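Local coordinates for protein dipeptidase AC. Metallo peptidase. MEROPS family M19 (Rhodobacter sphaeroides, PDB 3LY0) that probably acts as a zinc-dependent dipeptidase of the membrane dipeptidase family, and here holds a phosphinate mimic of the dipeptide L-Ala-D-Ala, at residues A[6-18]-A[48-60]. Sequence-based numbering, arbitrary orientation.
With ZN (zinc ion), chain D; LY0 ((2R)-3-[(R)-[(1R)-1-aminoethyl](hydroxy)phosphoryl]-2-methylpropanoic acid), chain C.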
loop_
_atom_site.group_PDB
_atom_site.type_symbol
_atom_site.label_atom_id
_atom_site.label_comp_id
_atom_site.label_asym_id
_atom_site.label_seq_id
_atom_site.Cartn_x
_atom_site.Cartn_y
_atom_site.Cartn_z
ATOM N N THR A 6 -1.281 5.122 -22.913
ATOM C CA THR A 6 -1.304 4.772 -21.496
ATOM C C THR A 6 0.113 4.547 -20.991
ATOM O O THR A 6 0.849 3.727 -21.536
ATOM C CB THR A 6 -2.115 3.488 -21.246
ATOM O OG1 THR A 6 -3.482 3.704 -21.611
ATOM C CG2 THR A 6 -2.035 3.079 -19.766
ATOM N N ILE A 7 0.497 5.271 -19.949
ATOM C CA ILE A 7 1.812 5.075 -19.355
ATOM C C ILE A 7 1.731 3.921 -18.367
ATOM O O ILE A 7 0.805 3.865 -17.580
ATOM C CB ILE A 7 2.263 6.333 -18.620
ATOM C CG1 ILE A 7 2.302 7.513 -19.598
ATOM C CG2 ILE A 7 3.624 6.114 -17.959
ATOM C CD1 ILE A 7 2.580 8.836 -18.950
ATOM N N PRO A 8 2.689 2.983 -18.414
ATOM C CA PRO A 8 2.606 1.874 -17.459
ATOM C C PRO A 8 2.667 2.394 -16.027
ATOM O O PRO A 8 3.388 3.349 -15.742
ATOM C CB PRO A 8 3.851 1.038 -17.777
ATOM C CG PRO A 8 4.181 1.386 -19.208
ATOM C CD PRO A 8 3.822 2.837 -19.345
ATOM N N VAL A 9 1.897 1.769 -15.145
ATOM C CA VAL A 9 1.840 2.193 -13.751
ATOM C C VAL A 9 2.451 1.137 -12.856
ATOM O O VAL A 9 2.064 -0.031 -12.915
ATOM C CB VAL A 9 0.387 2.447 -13.312
ATOM C CG1 VAL A 9 0.287 2.658 -11.798
ATOM C CG2 VAL A 9 -0.166 3.649 -14.049
ATOM N N PHE A 10 3.431 1.547 -12.056
ATOM C CA PHE A 10 3.897 0.699 -10.972
ATOM C C PHE A 10 3.234 1.203 -9.704
ATOM O O PHE A 10 3.280 2.400 -9.391
ATOM C CB PHE A 10 5.420 0.728 -10.825
ATOM C CG PHE A 10 5.922 -0.243 -9.806
ATOM C CD1 PHE A 10 6.168 -1.551 -10.155
ATOM C CD2 PHE A 10 6.080 0.137 -8.484
ATOM C CE1 PHE A 10 6.600 -2.467 -9.221
ATOM C CE2 PHE A 10 6.515 -0.776 -7.532
ATOM C CZ PHE A 10 6.773 -2.072 -7.896
ATOM N N ASP A 11 2.631 0.275 -8.968
ATOM C CA ASP A 11 1.735 0.652 -7.880
ATOM C C ASP A 11 2.238 0.306 -6.483
ATOM O O ASP A 11 2.879 -0.733 -6.264
ATOM C CB ASP A 11 0.380 -0.010 -8.071
ATOM C CG ASP A 11 -0.610 0.437 -7.044
ATOM O OD1 ASP A 11 -1.000 1.623 -7.090
ATOM O OD2 ASP A 11 -0.988 -0.392 -6.180
ATOM N N GLY A 12 1.879 1.153 -5.526
ATOM C CA GLY A 12 2.393 1.057 -4.166
ATOM C C GLY A 12 1.754 0.029 -3.243
ATOM O O GLY A 12 2.356 -0.321 -2.232
ATOM N N HIS A 13 0.551 -0.449 -3.549
ATOM C CA HIS A 13 -0.143 -1.339 -2.618
ATOM C C HIS A 13 -1.397 -1.975 -3.188
ATOM O O HIS A 13 -2.333 -1.265 -3.552
ATOM C CB HIS A 13 -0.553 -0.574 -1.352
ATOM C CG HIS A 13 -1.068 -1.463 -0.266
ATOM N ND1 HIS A 13 -0.233 -2.039 0.669
ATOM C CD2 HIS A 13 -2.320 -1.901 0.024
ATOM C CE1 HIS A 13 -0.952 -2.768 1.503
ATOM N NE2 HIS A 13 -2.216 -2.709 1.133
ATOM N N ASN A 14 -1.437 -3.306 -3.225
ATOM C CA ASN A 14 -2.701 -3.978 -3.518
ATOM C C ASN A 14 -2.900 -5.192 -2.635
ATOM O O ASN A 14 -1.933 -5.746 -2.110
ATOM C CB ASN A 14 -2.822 -4.357 -5.009
ATOM C CG ASN A 14 -2.069 -5.627 -5.356
ATOM O OD1 ASN A 14 -2.459 -6.729 -4.966
ATOM N ND2 ASN A 14 -0.984 -5.479 -6.110
ATOM N N ASP A 15 -4.163 -5.582 -2.469
ATOM C CA ASP A 15 -4.524 -6.727 -1.653
ATOM C C ASP A 15 -5.103 -7.881 -2.467
ATOM O O ASP A 15 -5.944 -8.631 -1.983
ATOM C CB ASP A 15 -5.495 -6.297 -0.555
ATOM C CG ASP A 15 -4.848 -5.363 0.442
ATOM O OD1 ASP A 15 -3.927 -5.803 1.165
ATOM O OD2 ASP A 15 -5.230 -4.182 0.502
ATOM N N PHE A 16 -4.636 -8.035 -3.702
ATOM C CA PHE A 16 -5.076 -9.162 -4.509
ATOM C C PHE A 16 -4.885 -10.503 -3.797
ATOM O O PHE A 16 -5.708 -11.400 -3.946
ATOM C CB PHE A 16 -4.351 -9.181 -5.850
ATOM C CG PHE A 16 -4.766 -10.311 -6.738
ATOM C CD1 PHE A 16 -3.916 -11.380 -6.945
ATOM C CD2 PHE A 16 -6.017 -10.313 -7.337
ATOM C CE1 PHE A 16 -4.290 -12.434 -7.759
ATOM C CE2 PHE A 16 -6.408 -11.361 -8.144
ATOM C CZ PHE A 16 -5.540 -12.424 -8.361
ATOM N N LEU A 17 -3.812 -10.647 -3.026
ATOM C CA LEU A 17 -3.554 -11.919 -2.355
ATOM C C LEU A 17 -4.684 -12.300 -1.396
ATOM O O LEU A 17 -4.917 -13.480 -1.143
ATOM C CB LEU A 17 -2.210 -11.894 -1.616
ATOM C CG LEU A 17 -0.963 -11.891 -2.504
ATOM C CD1 LEU A 17 0.266 -11.640 -1.662
ATOM C CD2 LEU A 17 -0.834 -13.218 -3.273
ATOM N N LEU A 18 -5.395 -11.307 -0.868
ATOM C CA LEU A 18 -6.498 -11.612 0.028
ATOM C C LEU A 18 -7.581 -12.388 -0.711
ATOM O O LEU A 18 -8.266 -13.236 -0.134
ATOM C CB LEU A 18 -7.062 -10.323 0.642
ATOM C CG LEU A 18 -8.117 -10.472 1.737
ATOM C CD1 LEU A 18 -7.530 -11.096 2.988
ATOM C CD2 LEU A 18 -8.706 -9.098 2.050
ATOM N N GLY A 48 -5.193 -2.529 -18.413
ATOM C CA GLY A 48 -5.133 -1.245 -17.738
ATOM C C GLY A 48 -3.760 -0.610 -17.684
ATOM O O GLY A 48 -3.634 0.525 -17.221
ATOM N N GLY A 49 -2.741 -1.322 -18.154
ATOM C CA GLY A 49 -1.388 -0.800 -18.143
ATOM C C GLY A 49 -0.727 -0.874 -16.778
ATOM O O GLY A 49 0.100 -0.022 -16.432
ATOM N N PHE A 50 -1.096 -1.891 -16.002
ATOM C CA PHE A 50 -0.505 -2.119 -14.684
ATOM C C PHE A 50 0.820 -2.830 -14.909
ATOM O O PHE A 50 0.841 -3.997 -15.301
ATOM C CB PHE A 50 -1.477 -2.970 -13.855
ATOM C CG PHE A 50 -1.021 -3.278 -12.443
ATOM C CD1 PHE A 50 -1.384 -2.458 -11.377
ATOM C CD2 PHE A 50 -0.277 -4.424 -12.174
ATOM C CE1 PHE A 50 -0.984 -2.765 -10.064
ATOM C CE2 PHE A 50 0.122 -4.731 -10.871
ATOM C CZ PHE A 50 -0.238 -3.901 -9.816
ATOM N N ALA A 51 1.926 -2.117 -14.680
ATOM C CA ALA A 51 3.277 -2.668 -14.878
ATOM C C ALA A 51 3.721 -3.607 -13.757
ATOM O O ALA A 51 4.574 -4.471 -13.948
ATOM C CB ALA A 51 4.294 -1.547 -15.020
ATOM N N GLY A 52 3.135 -3.420 -12.585
ATOM C CA GLY A 52 3.529 -4.176 -11.415
ATOM C C GLY A 52 3.222 -3.390 -10.160
ATOM O O GLY A 52 2.700 -2.277 -10.210
ATOM N N GLY A 53 3.566 -3.976 -9.020
ATOM C CA GLY A 53 3.342 -3.293 -7.761
ATOM C C GLY A 53 3.735 -4.094 -6.543
ATOM O O GLY A 53 4.240 -5.220 -6.639
ATOM N N PHE A 54 3.503 -3.482 -5.381
ATOM C CA PHE A 54 3.650 -4.173 -4.110
ATOM C C PHE A 54 2.395 -5.011 -3.868
ATOM O O PHE A 54 1.273 -4.473 -3.883
ATOM C CB PHE A 54 3.755 -3.171 -2.954
ATOM C CG PHE A 54 5.009 -2.327 -2.944
ATOM C CD1 PHE A 54 6.013 -2.568 -2.008
ATOM C CD2 PHE A 54 5.155 -1.248 -3.807
ATOM C CE1 PHE A 54 7.153 -1.764 -1.960
ATOM C CE2 PHE A 54 6.277 -0.440 -3.759
ATOM C CZ PHE A 54 7.282 -0.698 -2.838
ATOM N N PHE A 55 2.600 -6.303 -3.622
ATOM C CA PHE A 55 1.526 -7.238 -3.290
ATOM C C PHE A 55 1.559 -7.520 -1.794
ATOM O O PHE A 55 2.483 -8.155 -1.293
ATOM C CB PHE A 55 1.683 -8.528 -4.112
ATOM C CG PHE A 55 1.310 -8.356 -5.556
ATOM C CD1 PHE A 55 0.077 -8.794 -6.025
ATOM C CD2 PHE A 55 2.178 -7.721 -6.432
ATOM C CE1 PHE A 55 -0.289 -8.601 -7.360
ATOM C CE2 PHE A 55 1.818 -7.514 -7.762
ATOM C CZ PHE A 55 0.594 -7.960 -8.221
ATOM N N ALA A 56 0.552 -7.013 -1.093
ATOM C CA ALA A 56 0.522 -7.085 0.357
ATOM C C ALA A 56 0.079 -8.434 0.882
ATOM O O ALA A 56 -0.920 -9.005 0.429
ATOM C CB ALA A 56 -0.384 -5.987 0.914
ATOM N N ILE A 57 0.842 -8.914 1.857
ATOM C CA ILE A 57 0.443 -10.006 2.729
ATOM C C ILE A 57 -0.121 -9.338 3.976
ATOM O O ILE A 57 0.609 -8.688 4.719
ATOM C CB ILE A 57 1.660 -10.865 3.097
ATOM C CG1 ILE A 57 2.218 -11.567 1.849
ATOM C CG2 ILE A 57 1.314 -11.859 4.211
ATOM C CD1 ILE A 57 3.596 -12.130 2.038
ATOM N N TYR A 58 -1.424 -9.483 4.185
ATOM C CA TYR A 58 -2.119 -8.829 5.285
ATOM C C TYR A 58 -2.993 -9.866 5.965
ATOM O O TYR A 58 -3.739 -10.569 5.296
ATOM C CB TYR A 58 -2.948 -7.649 4.755
ATOM C CG TYR A 58 -4.291 -7.449 5.422
ATOM C CD1 TYR A 58 -4.397 -6.832 6.666
ATOM C CD2 TYR A 58 -5.456 -7.866 4.797
ATOM C CE1 TYR A 58 -5.629 -6.658 7.272
ATOM C CE2 TYR A 58 -6.689 -7.683 5.383
ATOM C CZ TYR A 58 -6.773 -7.088 6.620
ATOM O OH TYR A 58 -8.019 -6.913 7.191
ATOM N N VAL A 59 -2.877 -9.970 7.288
ATOM C CA VAL A 59 -3.604 -10.979 8.051
ATOM C C VAL A 59 -4.899 -10.379 8.589
ATOM O O VAL A 59 -4.867 -9.472 9.419
ATOM C CB VAL A 59 -2.743 -11.507 9.228
ATOM C CG1 VAL A 59 -3.537 -12.492 10.082
ATOM C CG2 VAL A 59 -1.471 -12.142 8.707
ATOM N N PRO A 60 -6.057 -10.869 8.109
ATOM C CA PRO A 60 -7.321 -10.292 8.595
ATOM C C PRO A 60 -7.665 -10.703 10.022
ATOM O O PRO A 60 -7.340 -11.808 10.454
ATOM C CB PRO A 60 -8.369 -10.883 7.643
ATOM C CG PRO A 60 -7.592 -11.387 6.458
ATOM C CD PRO A 60 -6.257 -11.795 6.986
HETATM ZN ZN ZN D . -3.852 -3.794 2.196
HETATM P P LY0 C . -6.154 -2.054 3.582
HETATM C C1 LY0 C . -7.705 -4.136 4.614
HETATM N N1 LY0 C . -5.511 -4.659 3.586
HETATM C C2 LY0 C . -6.683 -3.802 3.550
HETATM C C4 LY0 C . -7.558 -0.957 3.134
HETATM C C5 LY0 C . -7.779 0.212 4.052
HETATM C C6 LY0 C . -6.512 0.957 4.371
HETATM C C7 LY0 C . -8.944 1.091 3.676
HETATM O O31 LY0 C . -5.018 -1.959 2.591
HETATM O O32 LY0 C . -5.599 -1.721 5.007
HETATM O O61 LY0 C . -6.510 1.844 5.396
HETATM O O62 LY0 C . -5.460 0.754 3.740
HETATM O O HOH W 1 -1.814 2.503 -16.332
HETATM O O HOH W 2 0.185 -2.895 -6.215
HETATM O O HOH W 3 -1.713 -8.702 -2.427
HETATM O O HOH W 4 -3.654 -8.629 1.270
#
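One of the two zinc sites of this M19 metallopeptidase lies at the ends of two neighbouring parallel strands: H13 and D15 of segment 6-18 bind the metal, while A56 and Y58 of segment 48-60 flank them. H13 NE2 lies 2.2 Å from the zinc, and the methyl of A56, CB, comes within 3.3 Å of H13 CE1, which leaves little room for a larger side chain beside the metal ligands. D15 grips the metal with both carboxylate oxygens, and E139, a ligand of both zinc ions, completes the site. Y58 turns one ring face to the inhibitor amine, LY0 N1, itself a zinc ligand, and the Y58 hydroxyl is hydrogen-bonded to H65. Behind the site the strands pair as in a TIM barrel, the fold of this family's clan, with the site at the C-terminal ends of the strands. Six backbone hydrogen bonds join them, from V9 N to G49 O through to A56 N to N14 O, and beta bulges shift the register twice. Glycines suit the middle: F10, with CG anti to its own N (chi1 -174°), spreads its ring over G53 CA, 3.8 Å from the ring centroid; a CB on G52 would crowd F10 CE1, and one on G53 would clash with D11 O. Replacing F10 with an alanine would probably open a gap over G53 and leave the F54 ring without its neighbour at CE2. Beyond the glycines, N14 sets ND2 over the centre of the F55 ring, 3.3 Å above its plane, with amide and ring 86° apart. N14 OD1 accepts from F16 N in an Asx turn leading into helix 16-22, and a water links N14 ND2, from which it accepts, to D11 OD2, which S305 also holds.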